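Local coordinates for replication protein (Sphinx1.76-related DNA, PDB 6H24), which is a plasmid-type Rep initiator protein, represented here by its N-terminal winged-helix WH1 domain, and probably takes part in starting DNA replication, at residues D43-H48 with I111-A116; D73-Q78 with R95-I100. All coordinates share one frame; numbering follows the deposited sequence.

Interaction 1: residues D43-H48 with I111-A116; sequences DPLTVH and IIFAPA
Leu45 and Ile111 face each other as an antiparallel hydrogen-bonded pair. Leu45 N donates to Ile111 O at 2.8 Å, close to straight at 166°, while Ile111 N returns a bond of 3.0 Å to Leu45 O. Ile111 O has a further neighbour in Pro44 CA, a CA-H...O contact of 3.5 Å, so one carbonyl meets Leu45, where the strand begins, and Pro44 just before it. Val47 carries the pairing on with Val109. Strand 45-48 thus forms one border of the three-stranded antiparallel sheet of this chain, with 108-113 in the middle and 97-103 beyond it, the small sheet expected of a winged-helix domain.

Apolar packing divides between the two faces. On the face of Leu45, the methyl CD1 meets the rim of the Phe113 ring, near the ring plane and 3.6 Å from Phe113 CE2; the two side chains cross at about a right angle. Leu45 continues onto Ala32 of helix 19-34. On the other face Pro44 and Ile112 lie side by side, Pro44 CG 3.9 Å from Ile112 CD1. With CG1 anti to its carbonyl carbon (chi1 -52°) and the chain extended to CD1, Ile112 lies along the proline; an alanine here would probably leave the Pro44 ring without its apolar neighbour and open a gap beside Pro115 of the second subunit.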
loop_
_atom_site.group_PDB
_atom_site.type_symbol
_atom_site.label_atom_id
_atom_site.label_comp_id
_atom_site.label_asym_id
_atom_site.label_seq_id
_atom_site.Cartn_x
_atom_site.Cartn_y
_atom_site.Cartn_z
ATOM N N ASP A 43 3.314 9.671 -5.190
ATOM C CA ASP A 43 4.660 10.078 -5.588
ATOM C C ASP A 43 5.689 9.591 -4.585
ATOM O O ASP A 43 5.527 9.837 -3.382
ATOM C CB ASP A 43 4.738 11.601 -5.694
ATOM C CG ASP A 43 3.824 12.162 -6.765
ATOM O OD1 ASP A 43 3.428 11.400 -7.671
ATOM O OD2 ASP A 43 3.495 13.364 -6.690
ATOM N N PRO A 44 6.765 8.931 -5.018
ATOM C CA PRO A 44 7.783 8.506 -4.056
ATOM C C PRO A 44 8.503 9.676 -3.417
ATOM O O PRO A 44 8.763 10.704 -4.049
ATOM C CB PRO A 44 8.760 7.675 -4.901
ATOM C CG PRO A 44 7.988 7.251 -6.074
ATOM C CD PRO A 44 7.028 8.372 -6.357
ATOM N N LEU A 45 8.857 9.472 -2.158
ATOM C CA LEU A 45 9.624 10.422 -1.368
ATOM C C LEU A 45 11.013 9.844 -1.148
ATOM O O LEU A 45 11.145 8.696 -0.719
ATOM C CB LEU A 45 8.937 10.674 -0.032
ATOM C CG LEU A 45 7.536 11.267 -0.125
ATOM C CD1 LEU A 45 6.866 11.259 1.225
ATOM C CD2 LEU A 45 7.635 12.677 -0.660
ATOM N N THR A 46 12.040 10.627 -1.453
ATOM C CA THR A 46 13.418 10.187 -1.296
ATOM C C THR A 46 13.936 10.541 0.094
ATOM O O THR A 46 13.611 11.599 0.643
ATOM C CB THR A 46 14.308 10.813 -2.372
ATOM O OG1 THR A 46 13.865 10.388 -3.669
ATOM C CG2 THR A 46 15.771 10.415 -2.181
ATOM N N VAL A 47 14.724 9.630 0.666
ATOM C CA VAL A 47 15.468 9.865 1.900
ATOM C C VAL A 47 16.927 9.508 1.652
ATOM O O VAL A 47 17.230 8.404 1.183
ATOM C CB VAL A 47 14.920 9.055 3.089
ATOM C CG1 VAL A 47 15.807 9.249 4.321
ATOM C CG2 VAL A 47 13.486 9.453 3.394
ATOM N N HIS A 48 17.820 10.446 1.943
ATOM C CA HIS A 48 19.253 10.245 1.810
ATOM C C HIS A 48 19.860 9.834 3.141
ATOM O O HIS A 48 19.548 10.419 4.182
ATOM C CB HIS A 48 19.947 11.520 1.321
ATOM C CG HIS A 48 19.672 11.857 -0.110
ATOM N ND1 HIS A 48 18.461 12.345 -0.548
ATOM C CD2 HIS A 48 20.469 11.794 -1.202
ATOM C CE1 HIS A 48 18.519 12.553 -1.852
ATOM N NE2 HIS A 48 19.725 12.222 -2.274
ATOM N N ILE A 111 10.021 5.914 -0.359
ATOM C CA ILE A 111 8.788 5.368 0.190
ATOM C C ILE A 111 7.601 6.114 -0.402
ATOM O O ILE A 111 7.717 7.270 -0.817
ATOM C CB ILE A 111 8.725 5.433 1.735
ATOM C CG1 ILE A 111 8.697 6.876 2.251
ATOM C CG2 ILE A 111 9.907 4.686 2.355
ATOM C CD1 ILE A 111 8.447 6.967 3.748
ATOM N N ILE A 112 6.461 5.439 -0.461
ATOM C CA ILE A 112 5.181 6.085 -0.721
ATOM C C ILE A 112 4.251 5.789 0.447
ATOM O O ILE A 112 4.035 4.623 0.786
ATOM C CB ILE A 112 4.532 5.622 -2.033
ATOM C CG1 ILE A 112 5.502 5.737 -3.211
ATOM C CG2 ILE A 112 3.286 6.470 -2.299
ATOM C CD1 ILE A 112 4.899 5.319 -4.550
ATOM N N PHE A 113 3.690 6.831 1.046
ATOM C CA PHE A 113 2.734 6.624 2.123
ATOM C C PHE A 113 1.405 6.119 1.585
ATOM O O PHE A 113 0.955 6.517 0.506
ATOM C CB PHE A 113 2.522 7.922 2.901
ATOM C CG PHE A 113 3.676 8.290 3.773
ATOM C CD1 PHE A 113 3.938 7.575 4.930
ATOM C CD2 PHE A 113 4.517 9.333 3.433
ATOM C CE1 PHE A 113 5.007 7.904 5.740
ATOM C CE2 PHE A 113 5.591 9.667 4.240
ATOM C CZ PHE A 113 5.832 8.961 5.399
ATOM N N ALA A 114 0.767 5.246 2.363
ATOM C CA ALA A 114 -0.564 4.772 2.042
ATOM C C ALA A 114 -1.574 5.910 2.161
ATOM O O ALA A 114 -1.383 6.845 2.945
ATOM C CB ALA A 114 -0.957 3.633 2.971
ATOM N N PRO A 115 -2.672 5.850 1.405
ATOM C CA PRO A 115 -3.582 7.016 1.390
ATOM C C PRO A 115 -4.231 7.326 2.727
ATOM O O PRO A 115 -4.528 8.494 2.994
ATOM C CB PRO A 115 -4.625 6.648 0.323
ATOM C CG PRO A 115 -4.489 5.164 0.103
ATOM C CD PRO A 115 -3.064 4.808 0.438
ATOM N N ALA A 116 -4.441 6.341 3.596
ATOM C CA ALA A 116 -5.036 6.642 4.895
ATOM C C ALA A 116 -4.100 7.461 5.775
ATOM O O ALA A 116 -4.568 8.212 6.649
ATOM C CB ALA A 116 -5.401 5.344 5.614
#

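Interaction 2: residues D73-Q78 with R95-I100; sequences DLFARQ and RWVSQI
Val97 stands as a knob against the end of helix 60-75, its two methyls filling the hollow between Leu74 and Phe75. Val97 CG2 comes against the backbone at Phe75 CA, 3.7 Å away, and Val97 CG1 meets Leu74 CD2. Leu74 in turn is wedged between Val97 and Trp96: its other branch, CD1, reaches the root of the indole, 3.7 Å from Trp96 CB, the two side chains crossing at about a right angle. Farther along, Ile100 fits against the base of the Phe75 side chain: Ile100 CD1 lies 3.8 Å from Phe75 CB, with Ile100 CG2 nearby. Swung out by a CG anti to the backbone N (chi1 -177°), the phenyl ring also presents its edge to Ser98 O, and water 2 sits over one face. The indole of Trp96 meets Arg77 at Trp96 CD1, 3.7 Å from Arg77 CB, while helix 2-14 packs against the same tryptophan.

Polar groups close the seam where the helix gives way to the hairpin 78-95. Bent at chi2 (-60°), Arg95 donates a hydrogen bond of 3.2 Å from NH1 to Arg77 O; the acceptor lies in the guanidinium plane, but the donor stands well above the carbonyl plane. Water 1 links Leu74 O and Arg77 O to Trp96 N, water 2 joins Phe75 O to Val97 O, and water 3 joins Gln78 O to Trp96 NE1 at 2.8 Å. Arg95 NH2 binds Phe75 O of the second subunit, close to its own counterpart there. Carbonyls gathered round the guanidinium would probably ease that like-charge approach, so the chemistry that fastens this turn also serves the dimer interface.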
loop_
_atom_site.group_PDB
_atom_site.type_symbol
_atom_site.label_atom_id
_atom_site.label_comp_id
_atom_site.label_asym_id
_atom_site.label_seq_id
_atom_site.Cartn_x
_atom_site.Cartn_y
_atom_site.Cartn_z
ATOM N N ASP A 73 10.926 -3.000 7.698
ATOM C CA ASP A 73 10.143 -3.165 8.917
ATOM C C ASP A 73 8.851 -2.355 8.851
ATOM O O ASP A 73 7.782 -2.834 9.246
ATOM C CB ASP A 73 10.986 -2.752 10.127
ATOM C CG ASP A 73 12.133 -3.718 10.411
ATOM O OD1 ASP A 73 12.228 -4.770 9.737
ATOM O OD2 ASP A 73 12.950 -3.416 11.309
ATOM N N LEU A 74 8.931 -1.123 8.354
ATOM C CA LEU A 74 7.741 -0.283 8.241
ATOM C C LEU A 74 6.761 -0.846 7.220
ATOM O O LEU A 74 5.541 -0.810 7.425
ATOM C CB LEU A 74 8.163 1.137 7.856
ATOM C CG LEU A 74 7.046 2.168 7.703
ATOM C CD1 LEU A 74 6.277 2.268 8.996
ATOM C CD2 LEU A 74 7.596 3.531 7.302
ATOM N N PHE A 75 7.283 -1.349 6.103
ATOM C CA PHE A 75 6.465 -1.950 5.050
ATOM C C PHE A 75 5.668 -3.145 5.562
ATOM O O PHE A 75 4.573 -3.415 5.062
ATOM C CB PHE A 75 7.417 -2.314 3.905
ATOM C CG PHE A 75 6.761 -2.892 2.687
ATOM C CD1 PHE A 75 6.226 -2.080 1.705
ATOM C CD2 PHE A 75 6.749 -4.261 2.494
ATOM C CE1 PHE A 75 5.664 -2.620 0.570
ATOM C CE2 PHE A 75 6.179 -4.812 1.356
ATOM C CZ PHE A 75 5.636 -3.990 0.394
ATOM N N ALA A 76 6.159 -3.839 6.590
ATOM C CA ALA A 76 5.459 -5.004 7.113
ATOM C C ALA A 76 4.280 -4.666 8.017
ATOM O O ALA A 76 3.477 -5.560 8.314
ATOM C CB ALA A 76 6.439 -5.886 7.888
ATOM N N ARG A 77 4.145 -3.417 8.446
ATOM C CA ARG A 77 3.162 -3.063 9.460
ATOM C C ARG A 77 1.790 -2.755 8.856
ATOM O O ARG A 77 1.646 -2.453 7.668
ATOM C CB ARG A 77 3.662 -1.861 10.261
ATOM C CG ARG A 77 4.986 -2.127 10.962
ATOM C CD ARG A 77 5.323 -1.040 11.947
ATOM N NE ARG A 77 6.649 -1.246 12.509
ATOM C CZ ARG A 77 6.905 -2.027 13.550
ATOM N NH1 ARG A 77 5.918 -2.674 14.159
ATOM N NH2 ARG A 77 8.149 -2.167 13.985
ATOM N N GLN A 78 0.776 -2.820 9.718
ATOM C CA GLN A 78 -0.602 -2.510 9.355
ATOM C C GLN A 78 -1.313 -1.952 10.582
ATOM O O GLN A 78 -0.877 -2.147 11.721
ATOM C CB GLN A 78 -1.330 -3.753 8.820
ATOM C CG GLN A 78 -1.458 -4.899 9.821
ATOM C CD GLN A 78 -2.128 -6.132 9.227
ATOM O OE1 GLN A 78 -3.305 -6.393 9.474
ATOM N NE2 GLN A 78 -1.384 -6.881 8.427
ATOM N N ARG A 95 -2.005 -0.185 5.325
ATOM C CA ARG A 95 -0.568 -0.113 5.492
ATOM C C ARG A 95 -0.150 1.289 5.934
ATOM O O ARG A 95 -0.923 2.246 5.854
ATOM C CB ARG A 95 0.144 -0.463 4.184
ATOM C CG ARG A 95 -0.066 -1.900 3.700
ATOM C CD ARG A 95 0.424 -2.895 4.718
ATOM N NE ARG A 95 0.298 -4.269 4.240
ATOM C CZ ARG A 95 0.652 -5.331 4.935
ATOM N NH1 ARG A 95 1.195 -5.206 6.142
ATOM N NH2 ARG A 95 0.488 -6.541 4.416
ATOM N N TRP A 96 1.094 1.397 6.407
ATOM C CA TRP A 96 1.731 2.703 6.560
ATOM C C TRP A 96 2.261 3.207 5.220
ATOM O O TRP A 96 2.082 4.381 4.875
ATOM C CB TRP A 96 2.889 2.616 7.563
ATOM C CG TRP A 96 2.475 2.490 8.983
ATOM C CD1 TRP A 96 1.972 1.381 9.596
ATOM C CD2 TRP A 96 2.571 3.501 9.999
ATOM N NE1 TRP A 96 1.736 1.640 10.925
ATOM C CE2 TRP A 96 2.093 2.936 11.198
ATOM C CE3 TRP A 96 3.021 4.823 10.007
ATOM C CZ2 TRP A 96 2.036 3.652 12.391
ATOM C CZ3 TRP A 96 2.962 5.532 11.192
ATOM C CH2 TRP A 96 2.479 4.945 12.370
ATOM N N VAL A 97 2.902 2.326 4.457
ATOM C CA VAL A 97 3.489 2.645 3.164
ATOM C C VAL A 97 3.046 1.581 2.159
ATOM O O VAL A 97 2.926 0.401 2.501
ATOM C CB VAL A 97 5.030 2.721 3.248
ATOM C CG1 VAL A 97 5.483 3.928 4.053
ATOM C CG2 VAL A 97 5.600 1.439 3.881
ATOM N N SER A 98 2.769 2.010 0.930
ATOM C CA SER A 98 2.375 1.097 -0.133
ATOM C C SER A 98 3.561 0.558 -0.918
ATOM O O SER A 98 3.414 -0.450 -1.630
ATOM C CB SER A 98 1.428 1.806 -1.105
ATOM O OG SER A 98 2.032 2.981 -1.621
ATOM N N GLN A 99 4.721 1.203 -0.815
ATOM C CA GLN A 99 5.858 0.930 -1.678
ATOM C C GLN A 99 7.113 1.421 -0.983
ATOM O O GLN A 99 7.098 2.489 -0.366
ATOM C CB GLN A 99 5.702 1.646 -3.030
ATOM C CG GLN A 99 6.768 1.345 -4.083
ATOM C CD GLN A 99 6.581 2.163 -5.349
ATOM O OE1 GLN A 99 7.489 2.879 -5.790
ATOM N NE2 GLN A 99 5.400 2.077 -5.931
ATOM N N ILE A 100 8.198 0.658 -1.124
ATOM C CA ILE A 100 9.517 1.061 -0.646
ATOM C C ILE A 100 10.538 0.758 -1.733
ATOM O O ILE A 100 10.293 -0.028 -2.649
ATOM C CB ILE A 100 9.903 0.343 0.663
ATOM C CG1 ILE A 100 9.886 -1.180 0.462
ATOM C CG2 ILE A 100 8.965 0.761 1.787
ATOM C CD1 ILE A 100 10.397 -1.977 1.639
HETATM O O HOH W 1 3.125 -0.636 6.178
HETATM O O HOH W 2 3.081 -2.289 3.100
HETATM O O HOH W 3 1.063 -0.451 12.717
#

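The centres of interactions 1 and 2 lie 10 Å apart, and both reach the same three-stranded sheet. Along the chain 43-48 comes first, then 73-78 and 95-100, with 111-116 last, so interaction 2 falls wholly between the two halves of interaction 1. Strands 97-103 and 108-113 are neighbours in sequence and in the sheet, and Ser98 N lies 2.9 Å from Ile112 O, probably hydrogen-bonded. Interaction 1 pairs 45-48, an outer strand within this chain; interaction 2 sets helix 60-75 against 97-103, the outer strand on the other side. Because Gln99 and Ile100 pair with a strand of the second subunit, the WH1 sheet continues across the dimer, which both contacts touch.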